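Local coordinates for protein carbohydrate oxidase (Microdochium nivale, PDB 3RJA) that oxidises the C1 hydroxyl of mono-, oligo- and polysaccharides to the corresponding lactones with bound FAD, passing the electrons to molecular oxygen to give hydrogen peroxide, at residues R435-A438 against T439-Y443; T375-P378 against H379-K382; N364-V367 against T368-T371; Q451-K454 against A455-P459. One frame throughout, in Å; residues are numbered along the deposited sequence.

Contact 1. Residues R435-A438 against T439-Y443; sequences RDYA and TKVYY
Tyr-437 carries its ring over Val-441, whose CG1 lies 4.1 Å above the ring plane, offset toward the rim. The ring gets there because its CG stands anti to the backbone N (chi1 -176°), beside the carbonyl carbon and so along the helix toward the next turn. Lys-440 bends at its last two torsions and brings NZ to 3.4 Å from Tyr-437 CD1, approaching obliquely. On another side of the helix, Ala-438 CB touches Tyr-442 CE2 at 3.9 Å; the hydroxyl of that tyrosine is held by Gln-467 and by the backbone N of Asp-430. Two donors of Thr-439 share one acceptor: OG1 binds Arg-435 O at 2.8 Å, tilted 17° from the carbonyl plane, while N reaches the same oxygen at 3.2 Å from above that plane. A valine in place of Thr-439 would probably leave Arg-435 O with only the backbone N-H of these two donors. Through Tyr-437 and Val-441, which both touch Trp-422, helix 435-443 packs on strand 422-423. The chemistry is thus divided: the Tyr-437 and Val-441 carbons serve the strand side, and the threonine hydroxyl is spent on its own helix, as a second donor to Arg-435 O.

Contact 2. Residues T375-P378 against H379-K382; sequences TAYP and HRDK
Aromatic and CH-pi contacts centre on His-379. Its edge, led by CD2, points at the face of Tyr-377 in a T-shaped pair, with centroids 5.0 Å apart and planes at 82°. Pro-378 covers one face of the same imidazole: CG sits 3.7 Å from the ring centroid and only 10° off the normal, a CH-pi contact between consecutive residues. The proline and the tyrosine thus restrict the imidazole at a face and at an edge. Tyr-377 also meets Arg-380, whose guanidinium turns one face to CD2, with the two planes 70° apart.

These residues belong to the loop joining strands 352-359 and 384-392, which has a type I beta turn near its end, from His-379 to Lys-382, closed by Lys-382 N to His-379 O.

Among the polar contacts, Arg-380 NH2 donates to Thr-375 OG1 at 3.2 Å, nearly straight and in the guanidinium plane; a salt bridge to Asp-158 holds the same nitrogen. A water accepts from Arg-380 NE at 3.0 Å and also bonds Thr-375 OG1, bridging the two side chains a second time. A second water, 2.8 Å from His-379 ND1, accepts from Lys-382 NZ. That ammonium also forms a salt bridge with Asp-381 OD1 (2.9 Å), on the syn side but tilted well out of the carboxylate plane, while Tyr-377 OH is hydrogen-bonded to His-360.

Contact 3. Residues N364-V367 against T368-T371; sequences NSQV and TKVT
With OG1 set between the backbone N and the carbonyl carbon (chi1 71°), Thr-368 turns its hydroxyl back onto Ser-365 O, and the same torsion places CG2 against Ser-365 CB at 3.9 Å. The OG1 to Ser-365 O bond is short, 2.7 Å, and lies in the carbonyl plane. Thr-368 N reaches that oxygen too, at 3.2 Å, but from 57° out of the plane, so the two donors use distinct directions on one acceptor. Lys-369 N continues the tight winding by donating to Gln-366 O. Such i to i+3 bonds are characteristic of a 3-10 turn, here a short one in the loop between strands 352-359 and 384-392. At its start Ser-365 OG accepts from Val-367 N at 3.3 Å, an ST turn, while also bonding to His-360 O. Gln-366, bent at chi2, crosses Lys-369 at about a right angle, with NE2 3.7 Å from Lys-369 CG. Farther out, a water accepts from Lys-369 NZ (2.9 Å) and donates to Asn-364 OD1 (3.0 Å); Lys-363 O takes a further bond from the ammonium. Chemically, the turn is secured by hydroxyls reinforcing backbone bonds: the doubly gripped Ser-365 carbonyl fixes the rotation of Thr-368, whereas the lysine is tethered to the preceding loop through its terminal nitrogen.

Contact 4. Residues Q451-K454 against A455-P459; sequences QKLK and AKFDP
Lys-454 and Asp-458 run side by side, pointing the same way, and their ends form a salt bridge, NZ to OD2 at 3.3 Å; its hydrogen bond is weak. A water bridges the same two groups, accepting from Lys-454 NZ at 2.6 Å and lying equally far from Asp-458 OD2, to which it probably donates. The ammonium gives another hydrogen bond to Asn-193 O. Both carboxylate oxygens are also satisfied beyond the helix, OD1 by the backbone N of Arg-462 and OD2 by that of Phe-463. A methionine in place of Lys-454 would probably leave Asp-458 without its countercharge and Asn-193 O without this donor. Main-chain donors are met regularly: Phe-457 N binds Leu-453 O at 2.9 Å, and Asp-458 N, already leaving helical geometry, still binds Lys-454 O at 2.8 Å. Pro-459 follows with no N-H to give. On the apolar side Leu-453 CD1 lies in plane at the edge of the Phe-457 ring, 3.7 Å from CE2; an anti chi1 (-165°) sends the leucine along the helix toward that ring. Leu-453 and Phe-457 rest on helix 181-190 at Asp-182, which also pairs with Lys-456, so the C-terminal end of helix 447-457 is fastened to helix 181-190 by both carbon and charge.

In the fold
Contacts 2 and 3 share the loop between strands 352-359 and 384-392; their centres are 10 Å apart, and Arg-380 NH1 reaches Val-367 O at 3.0 Å, a probable hydrogen bond. Contact 1 packs against contact 2, with Tyr-442 O 3.1 Å from Pro-378 CG, so the end of helix 435-443 rests on that loop. Contact 4 lies on the next helix, about 5 Å from contact 1 between nearest atoms; both helices belong to the berberine-like region of the chain. None of the four comes closer to the flavin than about 7 Å by the side chains measured: Tyr-377 about 7 Å, and Tyr-442, Val-367 and Lys-454 about 10 Å. A bound substrate analogue lies about 12 Å from the Tyr-377 side chain.

Contact 1. Residues R435-A438 against T439-Y443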
# COMPACT_ATOMS: atom_id res chain seq x y z
N ARG A 435 1.62 -13.61 14.52
CA ARG A 435 0.33 -12.90 14.46
C ARG A 435 0.17 -11.77 15.49
O ARG A 435 -0.33 -10.68 15.17
CB ARG A 435 -0.82 -13.92 14.61
CG ARG A 435 -2.19 -13.36 14.26
CD ARG A 435 -3.27 -14.44 14.20
NE ARG A 435 -4.57 -13.88 13.82
CZ ARG A 435 -5.68 -14.59 13.68
NH1 ARG A 435 -5.67 -15.91 13.92
NH2 ARG A 435 -6.80 -14.00 13.32
N ASP A 436 0.58 -12.03 16.73
CA ASP A 436 0.43 -11.01 17.78
C ASP A 436 1.37 -9.83 17.59
O ASP A 436 0.96 -8.68 17.74
CB ASP A 436 0.65 -11.62 19.17
CG ASP A 436 -0.33 -12.72 19.49
OD1 ASP A 436 -1.53 -12.62 19.16
OD2 ASP A 436 0.12 -13.72 20.08
N TYR A 437 2.63 -10.10 17.29
CA TYR A 437 3.60 -9.03 17.13
C TYR A 437 3.25 -8.19 15.90
O TYR A 437 3.25 -6.97 15.97
CB TYR A 437 5.02 -9.61 17.03
CG TYR A 437 6.10 -8.55 16.96
CD1 TYR A 437 6.60 -7.95 18.12
CD2 TYR A 437 6.63 -8.14 15.74
CE1 TYR A 437 7.61 -6.98 18.05
CE2 TYR A 437 7.65 -7.16 15.66
CZ TYR A 437 8.13 -6.59 16.82
OH TYR A 437 9.12 -5.62 16.74
N ALA A 438 2.97 -8.86 14.79
CA ALA A 438 2.68 -8.16 13.52
C ALA A 438 1.50 -7.22 13.71
O ALA A 438 1.58 -6.05 13.34
CB ALA A 438 2.38 -9.16 12.42
N THR A 439 0.42 -7.71 14.32
CA THR A 439 -0.77 -6.88 14.43
C THR A 439 -0.51 -5.77 15.42
O THR A 439 -1.07 -4.68 15.29
CB THR A 439 -2.05 -7.69 14.73
OG1 THR A 439 -1.87 -8.46 15.94
CG2 THR A 439 -2.38 -8.64 13.54
N LYS A 440 0.38 -6.01 16.38
CA LYS A 440 0.73 -4.95 17.32
C LYS A 440 1.42 -3.79 16.60
O LYS A 440 1.12 -2.65 16.87
CB LYS A 440 1.60 -5.47 18.47
CG LYS A 440 1.62 -4.57 19.72
CD LYS A 440 2.79 -4.93 20.67
CE LYS A 440 4.12 -4.40 20.11
NZ LYS A 440 5.19 -5.44 20.02
N VAL A 441 2.37 -4.07 15.70
CA VAL A 441 3.08 -2.97 15.04
C VAL A 441 2.31 -2.40 13.86
O VAL A 441 2.46 -1.20 13.55
CB VAL A 441 4.55 -3.34 14.64
CG1 VAL A 441 5.38 -3.65 15.88
CG2 VAL A 441 4.60 -4.54 13.64
N TYR A 442 1.47 -3.22 13.20
CA TYR A 442 0.70 -2.74 12.05
C TYR A 442 -0.45 -1.81 12.45
O TYR A 442 -0.88 -0.96 11.65
CB TYR A 442 0.10 -3.89 11.21
CG TYR A 442 1.05 -4.75 10.36
CD1 TYR A 442 2.22 -4.26 9.79
CD2 TYR A 442 0.69 -6.07 10.08
CE1 TYR A 442 3.05 -5.10 8.99
CE2 TYR A 442 1.49 -6.90 9.34
CZ TYR A 442 2.65 -6.43 8.78
OH TYR A 442 3.34 -7.32 8.01
N TYR A 443 -0.99 -1.99 13.67
CA TYR A 443 -2.22 -1.30 14.04
C TYR A 443 -2.16 -0.39 15.28
O TYR A 443 -3.14 0.26 15.57
CB TYR A 443 -3.38 -2.30 14.13
CG TYR A 443 -3.68 -3.00 12.83
CD1 TYR A 443 -4.06 -2.27 11.68
CD2 TYR A 443 -3.53 -4.39 12.72
CE1 TYR A 443 -4.30 -2.94 10.45
CE2 TYR A 443 -3.77 -5.04 11.50
CZ TYR A 443 -4.15 -4.31 10.38
OH TYR A 443 -4.41 -4.96 9.21

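Contact 2. Residues T375-P378 against H379-K382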
# COMPACT_ATOMS: atom_id res chain seq x y z
N THR A 375 -10.35 6.57 11.71
CA THR A 375 -10.39 5.40 10.82
C THR A 375 -9.45 4.37 11.45
O THR A 375 -8.70 4.69 12.39
CB THR A 375 -9.90 5.72 9.36
OG1 THR A 375 -8.48 5.88 9.33
CG2 THR A 375 -10.56 6.97 8.79
N ALA A 376 -9.50 3.14 10.97
CA ALA A 376 -8.59 2.08 11.44
C ALA A 376 -7.11 2.44 11.24
O ALA A 376 -6.26 1.97 12.00
CB ALA A 376 -8.90 0.76 10.71
N TYR A 377 -6.81 3.23 10.20
CA TYR A 377 -5.42 3.60 9.86
C TYR A 377 -4.74 4.22 11.10
O TYR A 377 -5.24 5.22 11.63
CB TYR A 377 -5.39 4.55 8.67
CG TYR A 377 -4.00 4.79 8.11
CD1 TYR A 377 -3.42 3.88 7.21
CD2 TYR A 377 -3.25 5.92 8.49
CE1 TYR A 377 -2.15 4.10 6.68
CE2 TYR A 377 -1.97 6.14 7.98
CZ TYR A 377 -1.42 5.23 7.07
OH TYR A 377 -0.16 5.45 6.55
N PRO A 378 -3.62 3.61 11.58
CA PRO A 378 -3.03 4.00 12.89
C PRO A 378 -1.78 4.85 12.82
O PRO A 378 -1.12 5.05 13.85
CB PRO A 378 -2.57 2.65 13.46
CG PRO A 378 -2.18 1.84 12.18
CD PRO A 378 -2.95 2.42 11.02
N HIS A 379 -1.43 5.33 11.63
CA HIS A 379 -0.14 6.00 11.48
C HIS A 379 -0.26 7.52 11.34
O HIS A 379 0.66 8.18 10.83
CB HIS A 379 0.61 5.45 10.25
CG HIS A 379 0.72 3.97 10.23
ND1 HIS A 379 1.42 3.25 11.18
CD2 HIS A 379 0.24 3.06 9.34
CE1 HIS A 379 1.37 1.96 10.88
NE2 HIS A 379 0.67 1.82 9.77
N ARG A 380 -1.40 8.08 11.76
CA ARG A 380 -1.64 9.54 11.53
C ARG A 380 -0.66 10.44 12.31
O ARG A 380 -0.54 11.63 12.01
CB ARG A 380 -3.09 9.92 11.88
CG ARG A 380 -4.17 9.11 11.13
CD ARG A 380 -4.21 9.34 9.59
NE ARG A 380 -5.32 8.59 9.02
CZ ARG A 380 -5.84 8.71 7.79
NH1 ARG A 380 -5.38 9.62 6.91
NH2 ARG A 380 -6.84 7.90 7.43
N ASP A 381 -0.02 9.87 13.34
CA ASP A 381 0.90 10.62 14.20
C ASP A 381 2.33 10.31 13.81
O ASP A 381 3.26 10.49 14.61
CB ASP A 381 0.67 10.27 15.69
CG ASP A 381 0.79 8.77 15.97
OD1 ASP A 381 0.81 7.94 15.01
OD2 ASP A 381 0.87 8.39 17.17
N LYS A 382 2.51 9.78 12.60
CA LYS A 382 3.86 9.43 12.09
C LYS A 382 4.24 10.33 10.93
O LYS A 382 3.50 10.44 9.95
CB LYS A 382 3.95 7.96 11.64
CG LYS A 382 3.39 6.92 12.65
CD LYS A 382 4.06 7.05 14.06
CE LYS A 382 3.90 5.80 14.93
NZ LYS A 382 2.49 5.61 15.37
O HOH W 1 -7.00 7.22 11.05
O HOH W 2 1.78 3.35 13.92

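Contact 3. Residues N364-V367 against T368-T371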
# COMPACT_ATOMS: atom_id res chain seq x y z
N ASN A 364 1.57 20.47 7.32
CA ASN A 364 0.66 20.72 6.21
C ASN A 364 0.28 19.47 5.40
O ASN A 364 -0.31 19.55 4.30
CB ASN A 364 1.21 21.85 5.32
CG ASN A 364 1.51 23.12 6.14
OD1 ASN A 364 0.62 23.67 6.75
ND2 ASN A 364 2.78 23.52 6.19
N SER A 365 0.62 18.30 5.94
CA SER A 365 0.29 17.06 5.24
C SER A 365 -1.20 16.78 5.40
O SER A 365 -1.72 16.68 6.52
CB SER A 365 1.11 15.88 5.74
OG SER A 365 0.63 14.67 5.15
N GLN A 366 -1.89 16.63 4.27
CA GLN A 366 -3.30 16.25 4.30
C GLN A 366 -3.57 14.87 4.99
O GLN A 366 -4.64 14.63 5.55
CB GLN A 366 -3.86 16.29 2.87
CG GLN A 366 -5.36 16.38 2.76
CD GLN A 366 -6.03 17.56 3.48
OE1 GLN A 366 -7.17 17.42 3.87
NE2 GLN A 366 -5.35 18.69 3.64
N VAL A 367 -2.59 13.97 4.95
CA VAL A 367 -2.74 12.67 5.60
C VAL A 367 -3.05 12.82 7.10
O VAL A 367 -3.85 12.05 7.67
CB VAL A 367 -1.45 11.79 5.45
CG1 VAL A 367 -1.54 10.51 6.35
CG2 VAL A 367 -1.18 11.44 3.99
N THR A 368 -2.45 13.85 7.71
CA THR A 368 -2.53 14.14 9.17
C THR A 368 -3.79 14.89 9.58
O THR A 368 -4.01 15.08 10.77
CB THR A 368 -1.34 15.01 9.65
OG1 THR A 368 -1.48 16.37 9.15
CG2 THR A 368 -0.05 14.46 9.19
N LYS A 369 -4.59 15.35 8.62
CA LYS A 369 -5.86 15.99 8.95
C LYS A 369 -6.95 14.98 9.38
O LYS A 369 -8.00 15.38 9.86
CB LYS A 369 -6.36 16.86 7.79
CG LYS A 369 -5.32 17.89 7.25
CD LYS A 369 -4.84 18.84 8.35
CE LYS A 369 -3.84 19.85 7.83
NZ LYS A 369 -3.22 20.52 8.97
N VAL A 370 -6.70 13.68 9.21
CA VAL A 370 -7.51 12.66 9.84
C VAL A 370 -6.74 12.20 11.08
O VAL A 370 -5.51 12.06 11.04
CB VAL A 370 -7.81 11.50 8.88
CG1 VAL A 370 -8.68 10.42 9.54
CG2 VAL A 370 -8.49 12.02 7.60
N THR A 371 -7.43 12.00 12.21
CA THR A 371 -6.70 11.49 13.39
C THR A 371 -6.72 9.96 13.44
O THR A 371 -7.50 9.31 12.75
CB THR A 371 -7.33 11.97 14.69
OG1 THR A 371 -8.60 11.32 14.85
CG2 THR A 371 -7.54 13.52 14.70
O HOH W 3 -2.17 22.87 7.55

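Contact 4. Residues Q451-K454 against A455-P459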
# COMPACT_ATOMS: atom_id res chain seq x y z
N GLN A 451 -9.67 -5.72 17.34
CA GLN A 451 -9.88 -7.08 17.90
C GLN A 451 -11.33 -7.34 18.31
O GLN A 451 -11.88 -8.44 18.07
CB GLN A 451 -8.94 -7.33 19.10
CG GLN A 451 -7.48 -7.48 18.73
CD GLN A 451 -6.54 -7.64 19.92
OE1 GLN A 451 -5.44 -8.20 19.80
NE2 GLN A 451 -6.94 -7.12 21.06
N LYS A 452 -11.96 -6.33 18.90
CA LYS A 452 -13.39 -6.38 19.22
C LYS A 452 -14.22 -6.46 17.92
O LYS A 452 -15.11 -7.32 17.78
CB LYS A 452 -13.79 -5.14 20.04
CG LYS A 452 -13.05 -5.03 21.39
CD LYS A 452 -13.87 -4.25 22.43
CE LYS A 452 -13.04 -3.89 23.65
NZ LYS A 452 -13.80 -3.02 24.62
N LEU A 453 -13.93 -5.57 16.98
CA LEU A 453 -14.65 -5.56 15.69
C LEU A 453 -14.48 -6.90 14.93
O LEU A 453 -15.39 -7.35 14.23
CB LEU A 453 -14.15 -4.39 14.83
CG LEU A 453 -15.00 -4.01 13.64
CD1 LEU A 453 -16.32 -3.36 14.13
CD2 LEU A 453 -14.19 -3.02 12.81
N LYS A 454 -13.32 -7.52 15.08
CA LYS A 454 -13.05 -8.83 14.50
C LYS A 454 -13.95 -9.91 15.11
O LYS A 454 -14.48 -10.76 14.38
CB LYS A 454 -11.57 -9.20 14.71
CG LYS A 454 -11.10 -10.46 14.01
CD LYS A 454 -10.98 -10.30 12.48
CE LYS A 454 -10.57 -11.61 11.85
NZ LYS A 454 -10.29 -11.50 10.39
N ALA A 455 -14.09 -9.88 16.44
CA ALA A 455 -14.95 -10.83 17.16
C ALA A 455 -16.39 -10.62 16.67
O ALA A 455 -17.13 -11.58 16.51
CB ALA A 455 -14.84 -10.64 18.72
N LYS A 456 -16.78 -9.37 16.42
CA LYS A 456 -18.12 -9.09 15.91
C LYS A 456 -18.38 -9.58 14.47
O LYS A 456 -19.43 -10.16 14.20
CB LYS A 456 -18.44 -7.60 15.99
CG LYS A 456 -19.87 -7.26 15.46
CD LYS A 456 -20.30 -5.83 15.78
CE LYS A 456 -21.65 -5.55 15.15
NZ LYS A 456 -21.91 -4.07 15.29
N PHE A 457 -17.45 -9.30 13.55
CA PHE A 457 -17.68 -9.57 12.13
C PHE A 457 -17.10 -10.86 11.58
O PHE A 457 -17.67 -11.43 10.66
CB PHE A 457 -17.29 -8.36 11.25
CG PHE A 457 -18.29 -7.25 11.34
CD1 PHE A 457 -19.53 -7.38 10.71
CD2 PHE A 457 -18.04 -6.13 12.14
CE1 PHE A 457 -20.51 -6.37 10.82
CE2 PHE A 457 -19.00 -5.11 12.26
CZ PHE A 457 -20.23 -5.22 11.62
N ASP A 458 -15.96 -11.29 12.11
CA ASP A 458 -15.37 -12.56 11.69
C ASP A 458 -14.96 -13.42 12.89
O ASP A 458 -13.79 -13.77 13.02
CB ASP A 458 -14.19 -12.33 10.72
CG ASP A 458 -13.74 -13.63 10.03
OD1 ASP A 458 -14.51 -14.62 10.03
OD2 ASP A 458 -12.61 -13.63 9.48
N PRO A 459 -15.93 -13.80 13.75
CA PRO A 459 -15.56 -14.55 14.97
C PRO A 459 -15.00 -15.95 14.69
O PRO A 459 -14.22 -16.47 15.50
CB PRO A 459 -16.88 -14.60 15.76
CG PRO A 459 -17.94 -14.50 14.70
CD PRO A 459 -17.37 -13.50 13.72
O HOH W 4 -10.02 -13.99 9.77